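Local coordinates for protein aminotransferase class I and II (Anaerococcus prevotii, PDB 4EMY) that probably acts as a pyridoxal-phosphate-dependent aminotransferase of the class I family, transferring amino groups as a homodimer, at residues E124-I129 / R175-I180; C130-W135 / F149-F154; F161-Y166 / W201-T206; A181-S186 / T220-V225. All coordinates share one frame; numbering follows the deposited sequence.

Contact 1. Residues E124-I129 / R175-I180; sequences EGDPLI and RDSDRI
Asp126 and Pro127, at the entry to strand 127-131, meet Ser177, Arg179 and Ile180, where the chain leaves helix 163-176 and starts strand 179-184. The Asp126 carboxylate divides its oxygens between two neighbours. Asp126 OD1 lies 3.2 Å from Ser177 OG, whereas Asp126 OD2 rests alongside the aliphatic part of the arginine, 3.4 Å from Arg179 CD, and also accepts a hydrogen bond from Asp123 N. Arg179 first runs straight out from its backbone and then bends at chi3 (-88°), which leads the guanidinium away from the carboxylate: Asp126 OD2 stays 4.7 Å from Arg179 NE, with the two flat groups turned 58° apart. The opposite charges may still attract, but the touching is done by methylenes.

The Ser177 hydroxyl turns to the start of the following strand and donates to the carbonyl, Ser177 OG to Arg179 O, over 3.0 Å. Pro127 CD lies against the same carbonyl, 3.3 Å from Arg179 O. The next atom of the pyrrolidine ring, Pro127 CG, packs on Ile180 CG2 at 3.7 Å. Ile180 holds CG1 between its backbone N and carbonyl carbon (chi1 73°), which turns CG2 to the proline and brings CG1 round to Ile129, where Ile180 CD1 meets Ile129 CD1 at 4.0 Å.

Strands 127-131 and 179-184 are parallel neighbours in the large sheet, joined further on by backbone bonds of Pro127 and Ile129 to Ala181. Helix 163-176 covers the isoleucine side through Ala169, Ile170 and Ile174, while strand 148-152 flanks 127-131 on its other edge and Met6 of the second subunit packs on Arg179.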
# COMPACT_ATOMS: atom_id res chain seq x y z
N GLU A 124 -2.89 1.47 -22.17
CA GLU A 124 -3.46 2.82 -22.11
C GLU A 124 -4.81 2.95 -22.82
O GLU A 124 -5.76 3.49 -22.27
CB GLU A 124 -2.47 3.85 -22.65
CG GLU A 124 -1.16 3.93 -21.86
CD GLU A 124 -1.06 5.15 -20.95
OE1 GLU A 124 -1.47 6.26 -21.37
OE2 GLU A 124 -0.54 5.01 -19.81
N GLY A 125 -4.91 2.44 -24.04
CA GLY A 125 -6.17 2.54 -24.77
C GLY A 125 -7.20 1.56 -24.26
O GLY A 125 -8.39 1.70 -24.52
N ASP A 126 -6.71 0.58 -23.50
CA ASP A 126 -7.44 -0.66 -23.23
C ASP A 126 -8.63 -0.48 -22.30
O ASP A 126 -8.58 0.31 -21.37
CB ASP A 126 -6.47 -1.71 -22.70
CG ASP A 126 -5.37 -2.05 -23.70
OD1 ASP A 126 -5.41 -1.54 -24.85
OD2 ASP A 126 -4.45 -2.82 -23.34
N PRO A 127 -9.73 -1.21 -22.58
CA PRO A 127 -10.97 -1.06 -21.85
C PRO A 127 -11.13 -1.99 -20.65
O PRO A 127 -10.88 -3.19 -20.76
CB PRO A 127 -12.03 -1.39 -22.90
CG PRO A 127 -11.36 -2.34 -23.83
CD PRO A 127 -9.88 -2.12 -23.73
N LEU A 128 -11.55 -1.41 -19.53
CA LEU A 128 -12.08 -2.19 -18.41
C LEU A 128 -13.60 -2.16 -18.48
O LEU A 128 -14.23 -1.12 -18.25
CB LEU A 128 -11.59 -1.65 -17.07
CG LEU A 128 -12.01 -2.52 -15.89
CD1 LEU A 128 -11.10 -3.73 -15.72
CD2 LEU A 128 -12.06 -1.70 -14.61
N ILE A 129 -14.20 -3.30 -18.80
CA ILE A 129 -15.64 -3.38 -18.95
C ILE A 129 -16.26 -3.85 -17.64
O ILE A 129 -16.09 -5.00 -17.22
CB ILE A 129 -16.03 -4.28 -20.14
CG1 ILE A 129 -15.34 -3.76 -21.41
CG2 ILE A 129 -17.53 -4.30 -20.32
CD1 ILE A 129 -14.73 -4.85 -22.26
N ARG A 175 -13.18 -5.44 -30.38
CA ARG A 175 -13.40 -4.95 -31.73
C ARG A 175 -12.63 -3.65 -31.90
O ARG A 175 -12.27 -3.26 -33.01
CB ARG A 175 -14.90 -4.75 -31.90
CG ARG A 175 -15.38 -3.93 -33.09
CD ARG A 175 -16.90 -3.82 -33.01
NE ARG A 175 -17.41 -2.61 -33.65
CZ ARG A 175 -17.56 -1.43 -33.05
NH1 ARG A 175 -17.24 -1.28 -31.76
NH2 ARG A 175 -18.03 -0.40 -33.73
N ASP A 176 -12.36 -3.01 -30.76
CA ASP A 176 -11.60 -1.76 -30.72
C ASP A 176 -10.18 -1.98 -30.20
O ASP A 176 -9.32 -1.11 -30.35
CB ASP A 176 -12.34 -0.74 -29.85
CG ASP A 176 -13.70 -0.33 -30.44
OD1 ASP A 176 -14.37 -1.19 -31.05
OD2 ASP A 176 -14.09 0.84 -30.27
N SER A 177 -9.93 -3.14 -29.59
CA SER A 177 -8.65 -3.42 -28.96
C SER A 177 -8.32 -4.92 -28.91
O SER A 177 -9.21 -5.75 -28.77
CB SER A 177 -8.62 -2.85 -27.54
OG SER A 177 -7.34 -3.04 -26.95
N ASP A 178 -7.03 -5.24 -29.01
CA ASP A 178 -6.56 -6.61 -28.91
C ASP A 178 -6.48 -7.07 -27.45
O ASP A 178 -6.35 -8.27 -27.18
CB ASP A 178 -5.19 -6.78 -29.58
CG ASP A 178 -5.29 -6.85 -31.10
OD1 ASP A 178 -6.42 -6.88 -31.64
OD2 ASP A 178 -4.23 -6.89 -31.76
N ARG A 179 -6.56 -6.13 -26.52
CA ARG A 179 -6.47 -6.46 -25.10
C ARG A 179 -7.64 -5.84 -24.36
O ARG A 179 -7.92 -4.66 -24.53
CB ARG A 179 -5.14 -5.97 -24.53
CG ARG A 179 -4.92 -6.25 -23.06
CD ARG A 179 -3.48 -5.97 -22.67
NE ARG A 179 -2.62 -7.13 -22.87
CZ ARG A 179 -1.35 -7.07 -23.28
NH1 ARG A 179 -0.79 -5.90 -23.56
NH2 ARG A 179 -0.65 -8.18 -23.44
N ILE A 180 -8.34 -6.65 -23.58
CA ILE A 180 -9.48 -6.15 -22.79
C ILE A 180 -9.51 -6.73 -21.37
O ILE A 180 -8.72 -7.61 -21.04
CB ILE A 180 -10.84 -6.41 -23.48
CG1 ILE A 180 -11.22 -7.89 -23.40
CG2 ILE A 180 -10.87 -5.88 -24.91
CD1 ILE A 180 -12.71 -8.11 -23.24

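Contact 2. Residues C130-W135 / F149-F154; sequences CHDYYW and FKTFEF. With PLP (pyridoxal-5'-phosphate), chain E.
Strands 127-131 and 148-152 run parallel here, Cys130 paired with Thr151 and His131 with Phe152; Cys130 N donates to Lys150 O at 2.8 Å, Phe152 N to Cys130 O at 3.3 Å, and a weak bond from Asp132 N to Phe152 O ends the ladder. They are the two strands of a beta-alpha-beta unit whose crossover is helix 137-145, at one margin of the large sheet.

Rings dominate the side-chain contacts. The side chains of His131 and Phe154 run alongside each other in an offset stack with centroids 4.6 Å apart and planes at 15°. The offset brings His131 CB over the centre of the phenylalanine face, a CH-pi contact, while Cys130 SG lies over the rim of the other imidazole face. Two bonds fix the rotation of the histidine: His131 ND1 donates to Tyr133 O at 2.8 Å, and NE2 accepts from Asn185 N, next after Ile184. Phe154 also meets Tyr133, its CB 3.8 Å from Tyr133 CD1.

On the side of Cys130, Tyr134 holds CG between its backbone N and carbonyl carbon (chi1 61°), which brings the ring to Phe149. The edge of Phe149 is directed at the tyrosine face in an edge-to-face pair, planes at 57°, and Phe149 CE1 touches Cys130 CB at 3.7 Å. Phe152, on the His131 face, lays CE2 against the His131 backbone and turns to Tyr166 of helix 163-176.

Beyond the tyrosine the chain reaches the cofactor: Trp135 spreads one indole face over the pyridine ring, Trp135 CZ3 lying 3.3 Å from PLP C6.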
# COMPACT_ATOMS: atom_id res chain seq x y z
N CYS A 130 -16.98 -2.93 -17.00
CA CYS A 130 -17.50 -3.11 -15.65
C CYS A 130 -18.99 -2.83 -15.59
O CYS A 130 -19.51 -2.02 -16.36
CB CYS A 130 -16.77 -2.19 -14.67
SG CYS A 130 -17.40 -2.28 -12.97
N HIS A 131 -19.66 -3.49 -14.64
CA HIS A 131 -21.11 -3.38 -14.50
C HIS A 131 -21.55 -2.00 -14.10
O HIS A 131 -20.86 -1.29 -13.36
CB HIS A 131 -21.65 -4.44 -13.55
CG HIS A 131 -20.70 -4.81 -12.44
ND1 HIS A 131 -20.46 -4.01 -11.39
CD2 HIS A 131 -19.92 -5.95 -12.26
CE1 HIS A 131 -19.56 -4.60 -10.58
NE2 HIS A 131 -19.23 -5.78 -11.11
N ASP A 132 -22.72 -1.63 -14.62
CA ASP A 132 -23.41 -0.34 -14.46
C ASP A 132 -23.42 0.25 -13.05
O ASP A 132 -23.30 1.47 -12.88
CB ASP A 132 -24.87 -0.52 -14.89
CG ASP A 132 -25.31 0.50 -15.88
OD1 ASP A 132 -24.46 1.31 -16.30
OD2 ASP A 132 -26.50 0.48 -16.26
N TYR A 133 -23.62 -0.61 -12.06
CA TYR A 133 -23.58 -0.25 -10.66
C TYR A 133 -22.23 -0.74 -10.16
O TYR A 133 -21.96 -1.95 -10.19
CB TYR A 133 -24.70 -0.94 -9.88
CG TYR A 133 -26.12 -0.68 -10.35
CD1 TYR A 133 -26.57 -1.11 -11.61
CD2 TYR A 133 -27.04 -0.06 -9.51
CE1 TYR A 133 -27.88 -0.88 -12.02
CE2 TYR A 133 -28.36 0.16 -9.91
CZ TYR A 133 -28.77 -0.25 -11.16
OH TYR A 133 -30.07 -0.02 -11.56
N TYR A 134 -21.37 0.17 -9.73
CA TYR A 134 -20.00 -0.18 -9.36
C TYR A 134 -19.47 0.64 -8.21
O TYR A 134 -19.91 1.77 -7.96
CB TYR A 134 -19.06 -0.03 -10.55
CG TYR A 134 -18.98 1.37 -11.10
CD1 TYR A 134 -17.99 2.25 -10.67
CD2 TYR A 134 -19.90 1.82 -12.04
CE1 TYR A 134 -17.92 3.54 -11.17
CE2 TYR A 134 -19.83 3.11 -12.54
CZ TYR A 134 -18.84 3.96 -12.11
OH TYR A 134 -18.77 5.24 -12.61
N TRP A 135 -18.50 0.06 -7.52
CA TRP A 135 -17.71 0.71 -6.48
C TRP A 135 -16.82 1.71 -7.16
O TRP A 135 -16.04 1.36 -8.04
CB TRP A 135 -16.91 -0.37 -5.76
CG TRP A 135 -16.04 0.08 -4.62
CD1 TRP A 135 -16.39 0.92 -3.57
CD2 TRP A 135 -14.66 -0.32 -4.35
NE1 TRP A 135 -15.34 1.08 -2.70
CE2 TRP A 135 -14.27 0.36 -3.10
CE3 TRP A 135 -13.73 -1.13 -4.98
CZ2 TRP A 135 -13.01 0.23 -2.55
CZ3 TRP A 135 -12.46 -1.27 -4.41
CH2 TRP A 135 -12.11 -0.60 -3.22
N PHE A 149 -12.19 3.16 -18.71
CA PHE A 149 -13.36 2.64 -18.02
C PHE A 149 -14.58 2.62 -18.92
O PHE A 149 -14.89 3.62 -19.58
CB PHE A 149 -13.67 3.46 -16.78
CG PHE A 149 -14.67 2.84 -15.87
CD1 PHE A 149 -14.34 1.73 -15.10
CD2 PHE A 149 -15.95 3.36 -15.77
CE1 PHE A 149 -15.27 1.16 -14.25
CE2 PHE A 149 -16.88 2.79 -14.92
CZ PHE A 149 -16.54 1.69 -14.16
N LYS A 150 -15.29 1.49 -18.93
CA LYS A 150 -16.40 1.25 -19.84
C LYS A 150 -17.52 0.48 -19.12
O LYS A 150 -17.27 -0.57 -18.53
CB LYS A 150 -15.88 0.45 -21.04
CG LYS A 150 -16.56 0.72 -22.36
CD LYS A 150 -15.65 0.27 -23.50
CE LYS A 150 -16.36 0.21 -24.85
NZ LYS A 150 -17.26 -0.97 -24.99
N THR A 151 -18.74 1.01 -19.15
CA THR A 151 -19.87 0.40 -18.44
C THR A 151 -20.89 -0.29 -19.35
O THR A 151 -21.07 0.09 -20.51
CB THR A 151 -20.65 1.44 -17.61
OG1 THR A 151 -21.00 2.56 -18.43
CG2 THR A 151 -19.84 1.90 -16.42
N PHE A 152 -21.55 -1.31 -18.79
CA PHE A 152 -22.68 -1.97 -19.43
C PHE A 152 -23.83 -2.10 -18.42
O PHE A 152 -23.59 -2.17 -17.21
CB PHE A 152 -22.27 -3.34 -19.98
CG PHE A 152 -22.09 -4.40 -18.92
CD1 PHE A 152 -23.14 -5.24 -18.57
CD2 PHE A 152 -20.87 -4.55 -18.28
CE1 PHE A 152 -22.97 -6.21 -17.59
CE2 PHE A 152 -20.70 -5.52 -17.30
CZ PHE A 152 -21.75 -6.35 -16.96
N GLU A 153 -25.07 -2.15 -18.92
CA GLU A 153 -26.26 -2.27 -18.07
C GLU A 153 -26.29 -3.60 -17.32
O GLU A 153 -26.56 -4.64 -17.90
CB GLU A 153 -27.55 -2.11 -18.89
CG GLU A 153 -27.78 -0.71 -19.46
CD GLU A 153 -28.66 -0.72 -20.69
OE1 GLU A 153 -28.13 -0.52 -21.81
OE2 GLU A 153 -29.89 -0.93 -20.56
N PHE A 154 -26.00 -3.53 -16.02
CA PHE A 154 -25.95 -4.69 -15.11
C PHE A 154 -27.16 -5.63 -15.25
O PHE A 154 -26.99 -6.82 -15.52
CB PHE A 154 -25.89 -4.19 -13.66
CG PHE A 154 -25.17 -5.11 -12.70
CD1 PHE A 154 -24.66 -4.62 -11.51
CD2 PHE A 154 -25.00 -6.46 -12.99
CE1 PHE A 154 -24.00 -5.44 -10.62
CE2 PHE A 154 -24.33 -7.29 -12.10
CZ PHE A 154 -23.83 -6.78 -10.92
N1 PLP E . -14.07 -4.10 -3.30
C2 PLP E . -15.37 -3.70 -3.07
C2A PLP E . -16.45 -4.05 -4.05
C3 PLP E . -15.70 -2.99 -1.92
O3 PLP E . -16.98 -2.59 -1.70
C4 PLP E . -14.72 -2.64 -1.00
C4A PLP E . -14.93 -1.34 -0.27
O4A PLP E . -15.40 -1.32 0.87
C5 PLP E . -13.41 -3.05 -1.24
C6 PLP E . -13.09 -3.78 -2.39
C5A PLP E . -12.34 -2.67 -0.24
O4P PLP E . -11.35 -3.66 -0.07
P PLP E . -10.13 -3.30 0.90
O1P PLP E . -9.13 -2.55 0.07
O2P PLP E . -9.59 -4.60 1.46
O3P PLP E . -10.59 -2.41 2.03

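Contact 3. Residues F161-Y166 / W201-T206; sequences FNIDVY and WDEVIT
Val204 fills the angle between Phe161 and Tyr166, giving each of its methyls to an aromatic ring. The apolar contacts carry the packing: CG2 of Val204 lies 3.7 Å from Phe161 CE2, and CG1 of Val204 lies 3.8 Å from Tyr166 CE1, the side chains crossing at about a right angle. Ile163 extends its longer branch, CG1 anti to the backbone N (chi1 -168°), toward the other helix, where Ile163 CD1 meets Glu203 CB at 3.7 Å; Glu203 stays extended, its CD and OE2 lying beside Ile163 CG1 and CG2. Shortening Ile163 to an alanine would probably open a gap beside Glu203 CB and free the glutamate chain to turn.

Two polar bonds accompany the packing. Asn162 is the N-cap of helix 163-176, its OD1 accepting from Val165 N at 3.2 Å, with the donor above the amide carbonyl plane. The buried hydroxyl of Tyr166 is satisfied by Ser182 OG.

Helices 163-176 and 198-211 are neighbours over the large sheet: Tyr166 and Trp201 both touch Ile184 of strand 179-184, and Trp201 reaches on to Leu221 and Val223 of strand 218-224.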
# COMPACT_ATOMS: atom_id res chain seq x y z
N PHE A 161 -28.79 -10.89 -14.23
CA PHE A 161 -27.62 -10.43 -14.96
C PHE A 161 -27.96 -10.24 -16.43
O PHE A 161 -28.53 -11.13 -17.06
CB PHE A 161 -26.45 -11.40 -14.81
CG PHE A 161 -25.14 -10.83 -15.25
CD1 PHE A 161 -24.58 -9.75 -14.59
CD2 PHE A 161 -24.47 -11.37 -16.33
CE1 PHE A 161 -23.37 -9.22 -15.00
CE2 PHE A 161 -23.26 -10.85 -16.75
CZ PHE A 161 -22.71 -9.77 -16.09
N ASN A 162 -27.63 -9.07 -16.96
CA ASN A 162 -28.00 -8.71 -18.32
C ASN A 162 -27.04 -9.30 -19.35
O ASN A 162 -26.40 -8.58 -20.13
CB ASN A 162 -28.11 -7.19 -18.48
CG ASN A 162 -28.92 -6.78 -19.69
OD1 ASN A 162 -28.97 -7.50 -20.70
ND2 ASN A 162 -29.56 -5.62 -19.61
N ILE A 163 -26.99 -10.63 -19.36
CA ILE A 163 -26.11 -11.40 -20.24
C ILE A 163 -26.06 -10.87 -21.68
O ILE A 163 -24.99 -10.82 -22.28
CB ILE A 163 -26.42 -12.91 -20.18
CG1 ILE A 163 -25.33 -13.73 -20.87
CG2 ILE A 163 -27.80 -13.23 -20.76
CD1 ILE A 163 -23.94 -13.53 -20.30
N ASP A 164 -27.21 -10.48 -22.22
CA ASP A 164 -27.29 -9.95 -23.58
C ASP A 164 -26.47 -8.68 -23.75
O ASP A 164 -25.66 -8.59 -24.68
CB ASP A 164 -28.75 -9.68 -23.96
CG ASP A 164 -29.49 -10.94 -24.37
OD1 ASP A 164 -28.83 -11.90 -24.83
OD2 ASP A 164 -30.73 -10.96 -24.23
N VAL A 165 -26.68 -7.71 -22.86
CA VAL A 165 -25.96 -6.44 -22.94
C VAL A 165 -24.49 -6.64 -22.60
O VAL A 165 -23.61 -6.07 -23.26
CB VAL A 165 -26.61 -5.35 -22.06
CG1 VAL A 165 -25.75 -4.09 -21.99
CG2 VAL A 165 -28.00 -4.99 -22.59
N TYR A 166 -24.22 -7.48 -21.60
CA TYR A 166 -22.84 -7.85 -21.26
C TYR A 166 -22.09 -8.32 -22.50
O TYR A 166 -20.97 -7.90 -22.75
CB TYR A 166 -22.80 -8.92 -20.16
CG TYR A 166 -21.40 -9.43 -19.86
CD1 TYR A 166 -20.97 -10.66 -20.35
CD2 TYR A 166 -20.52 -8.69 -19.08
CE1 TYR A 166 -19.69 -11.14 -20.07
CE2 TYR A 166 -19.25 -9.16 -18.79
CZ TYR A 166 -18.84 -10.38 -19.29
OH TYR A 166 -17.57 -10.83 -19.01
N TRP A 201 -22.85 -17.17 -14.38
CA TRP A 201 -21.39 -17.28 -14.49
C TRP A 201 -21.00 -18.15 -15.65
O TRP A 201 -20.08 -17.81 -16.40
CB TRP A 201 -20.78 -17.82 -13.20
CG TRP A 201 -20.27 -16.76 -12.26
CD1 TRP A 201 -20.70 -16.52 -10.96
CD2 TRP A 201 -19.22 -15.76 -12.51
NE1 TRP A 201 -20.01 -15.47 -10.40
CE2 TRP A 201 -19.11 -14.97 -11.27
CE3 TRP A 201 -18.41 -15.44 -13.59
CZ2 TRP A 201 -18.21 -13.92 -11.15
CZ3 TRP A 201 -17.50 -14.38 -13.45
CH2 TRP A 201 -17.40 -13.64 -12.26
N ASP A 202 -21.70 -19.28 -15.79
CA ASP A 202 -21.52 -20.16 -16.94
C ASP A 202 -21.71 -19.40 -18.25
O ASP A 202 -20.86 -19.49 -19.13
CB ASP A 202 -22.48 -21.35 -16.88
CG ASP A 202 -21.76 -22.68 -16.61
OD1 ASP A 202 -20.61 -22.87 -17.07
OD2 ASP A 202 -22.37 -23.54 -15.95
N GLU A 203 -22.80 -18.64 -18.35
CA GLU A 203 -23.06 -17.83 -19.54
C GLU A 203 -21.90 -16.88 -19.83
O GLU A 203 -21.56 -16.63 -20.98
CB GLU A 203 -24.38 -17.06 -19.39
CG GLU A 203 -25.63 -17.89 -19.71
CD GLU A 203 -26.93 -17.13 -19.47
OE1 GLU A 203 -27.17 -16.66 -18.32
OE2 GLU A 203 -27.74 -17.03 -20.43
N VAL A 204 -21.28 -16.38 -18.76
CA VAL A 204 -20.14 -15.48 -18.89
C VAL A 204 -18.87 -16.20 -19.34
O VAL A 204 -18.27 -15.81 -20.35
CB VAL A 204 -19.90 -14.68 -17.60
CG1 VAL A 204 -18.60 -13.88 -17.69
CG2 VAL A 204 -21.07 -13.75 -17.33
N ILE A 205 -18.44 -17.23 -18.61
CA ILE A 205 -17.19 -17.90 -18.96
C ILE A 205 -17.24 -18.55 -20.34
O ILE A 205 -16.25 -18.55 -21.06
CB ILE A 205 -16.69 -18.92 -17.89
CG1 ILE A 205 -17.74 -20.00 -17.60
CG2 ILE A 205 -16.31 -18.19 -16.61
CD1 ILE A 205 -17.51 -21.34 -18.29
N THR A 206 -18.42 -19.06 -20.70
CA THR A 206 -18.63 -19.71 -21.98
C THR A 206 -18.52 -18.70 -23.12
O THR A 206 -18.04 -19.02 -24.21
CB THR A 206 -20.01 -20.41 -22.04
OG1 THR A 206 -20.18 -21.21 -20.86
CG2 THR A 206 -20.13 -21.30 -23.26

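Contact 4. Residues A181-S186 / T220-V225; sequences ASLINS and TLIVDV. With PLP (pyridoxal-5'-phosphate), chain E.
Between 181-184 and 220-224 the strands run parallel, their axes 4.7 Å apart at closest and inclined by 17°, with Ala181 to Ile184 in register with Thr220 to Val223. Backbone bonds alternate: Ser182 N to Thr220 O, Ile222 N to Ser182 O, Ile184 N to Ile222 O, and Asp224 N to Ile184 O.

Leu183 CD1 packs on Ile222 CG2 at 3.9 Å on the face that helix 109-121 covers through Ala117. On the other face Ile184 CG1 meets Leu221 CD1 at 3.8 Å, under Trp201 of helix 198-211, the crossover of the beta-alpha-beta unit formed with these strands.

At the C-terminal end of the pair, Asn185 and Asp224 run together toward the cofactor. Asn185 ND2 donates to Asp224 O at 2.7 Å; Asp224 O lies near the Asn185 amide plane, ND2 above the Asp224 carbonyl plane. Asn185 OD1 accepts from Asn190 N and lies 3.2 Å from PLP C2A. A leucine in place of Asn185 would probably leave Asp224 O and Asn190 N without these mates. Asp224, its CG anti to the backbone N (chi1 -167°), faces the pyridine nitrogen with OD2, as in fold type I enzymes, and Tyr138 OH is hydrogen-bonded to the same oxygen.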
# COMPACT_ATOMS: atom_id res chain seq x y z
N ALA A 181 -10.41 -6.21 -20.55
CA ALA A 181 -10.61 -6.76 -19.21
C ALA A 181 -12.06 -6.64 -18.75
O ALA A 181 -12.70 -5.61 -18.95
CB ALA A 181 -9.68 -6.09 -18.21
N SER A 182 -12.57 -7.70 -18.14
CA SER A 182 -13.89 -7.67 -17.56
C SER A 182 -13.77 -7.64 -16.06
O SER A 182 -13.02 -8.42 -15.48
CB SER A 182 -14.72 -8.88 -17.97
OG SER A 182 -15.85 -9.01 -17.12
N LEU A 183 -14.50 -6.73 -15.43
CA LEU A 183 -14.56 -6.70 -13.98
C LEU A 183 -15.96 -7.06 -13.52
O LEU A 183 -16.94 -6.47 -13.98
CB LEU A 183 -14.13 -5.34 -13.42
CG LEU A 183 -13.96 -5.35 -11.90
CD1 LEU A 183 -12.65 -4.72 -11.46
CD2 LEU A 183 -15.15 -4.68 -11.22
N ILE A 184 -16.04 -8.05 -12.63
CA ILE A 184 -17.29 -8.46 -12.01
C ILE A 184 -17.10 -8.51 -10.49
O ILE A 184 -16.29 -9.28 -9.98
CB ILE A 184 -17.78 -9.84 -12.50
CG1 ILE A 184 -17.53 -10.05 -14.01
CG2 ILE A 184 -19.24 -10.06 -12.12
CD1 ILE A 184 -18.43 -9.26 -14.94
N ASN A 185 -17.85 -7.67 -9.79
CA ASN A 185 -17.89 -7.69 -8.33
C ASN A 185 -19.05 -8.56 -7.86
O ASN A 185 -20.19 -8.10 -7.75
CB ASN A 185 -17.98 -6.27 -7.77
CG ASN A 185 -18.08 -6.24 -6.26
OD1 ASN A 185 -18.79 -5.42 -5.69
ND2 ASN A 185 -17.37 -7.15 -5.60
N SER A 186 -18.74 -9.83 -7.60
CA SER A 186 -19.71 -10.86 -7.24
C SER A 186 -18.94 -11.95 -6.53
O SER A 186 -17.78 -12.21 -6.87
CB SER A 186 -20.37 -11.44 -8.50
OG SER A 186 -21.35 -12.41 -8.18
N THR A 220 -8.67 -10.49 -19.73
CA THR A 220 -8.53 -10.72 -18.29
C THR A 220 -9.85 -10.52 -17.54
O THR A 220 -10.46 -9.45 -17.62
CB THR A 220 -7.41 -9.86 -17.67
OG1 THR A 220 -6.18 -10.14 -18.33
CG2 THR A 220 -7.25 -10.15 -16.19
N LEU A 221 -10.29 -11.56 -16.85
CA LEU A 221 -11.42 -11.49 -15.94
C LEU A 221 -10.94 -11.20 -14.53
O LEU A 221 -10.18 -11.98 -13.95
CB LEU A 221 -12.21 -12.81 -15.96
CG LEU A 221 -13.48 -12.93 -15.09
CD1 LEU A 221 -14.53 -11.89 -15.46
CD2 LEU A 221 -14.06 -14.33 -15.19
N ILE A 222 -11.38 -10.05 -13.99
CA ILE A 222 -11.14 -9.65 -12.61
C ILE A 222 -12.40 -9.90 -11.78
O ILE A 222 -13.48 -9.41 -12.11
CB ILE A 222 -10.82 -8.14 -12.50
CG1 ILE A 222 -9.94 -7.65 -13.67
CG2 ILE A 222 -10.34 -7.78 -11.09
CD1 ILE A 222 -8.46 -7.72 -13.43
N VAL A 223 -12.27 -10.65 -10.69
CA VAL A 223 -13.42 -10.91 -9.83
C VAL A 223 -13.16 -10.36 -8.44
O VAL A 223 -12.22 -10.78 -7.77
CB VAL A 223 -13.77 -12.41 -9.74
CG1 VAL A 223 -15.20 -12.59 -9.25
CG2 VAL A 223 -13.62 -13.08 -11.09
N ASP A 224 -13.99 -9.41 -8.02
CA ASP A 224 -13.86 -8.80 -6.69
C ASP A 224 -14.70 -9.58 -5.69
O ASP A 224 -15.93 -9.44 -5.64
CB ASP A 224 -14.29 -7.32 -6.73
CG ASP A 224 -13.89 -6.54 -5.46
OD1 ASP A 224 -13.53 -7.14 -4.43
OD2 ASP A 224 -13.94 -5.30 -5.51
N VAL A 225 -14.03 -10.41 -4.90
CA VAL A 225 -14.74 -11.29 -3.98
C VAL A 225 -14.53 -10.87 -2.52
O VAL A 225 -14.36 -11.72 -1.64
CB VAL A 225 -14.38 -12.77 -4.22
CG1 VAL A 225 -14.76 -13.18 -5.63
CG2 VAL A 225 -12.89 -13.02 -3.99
N1 PLP E . -14.07 -4.10 -3.30
C2 PLP E . -15.37 -3.70 -3.07
C2A PLP E . -16.45 -4.05 -4.05
C3 PLP E . -15.70 -2.99 -1.92
O3 PLP E . -16.98 -2.59 -1.70
C4 PLP E . -14.72 -2.64 -1.00
C4A PLP E . -14.93 -1.34 -0.27
O4A PLP E . -15.40 -1.32 0.87
C5 PLP E . -13.41 -3.05 -1.24
C6 PLP E . -13.09 -3.78 -2.39
C5A PLP E . -12.34 -2.67 -0.24
O4P PLP E . -11.35 -3.66 -0.07
P PLP E . -10.13 -3.30 0.90
O1P PLP E . -9.13 -2.55 0.07
O2P PLP E . -9.59 -4.60 1.46
O3P PLP E . -10.59 -2.41 2.03

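Contacts 1, 2 and 4 lie in one mixed sheet, across which strands 148-152, 127-131, 179-184 and 218-224 follow as parallel neighbours. Contact 1 joins the starts of the middle two; contact 2, whose segments both fall between those of contact 1 along the chain, lies about 15 Å from it between centres. Contact 4 opens after both have closed. Contact 3 lies on the helices beside the sheet, about 13 Å from contact 4 between centres, and the segments of the two alternate in sequence. Contacts 2 and 4, centres about 11 Å apart, bring PLP-binding residues together at the C-terminal ends of the strands, whereas contact 1 lies away from the cofactor site.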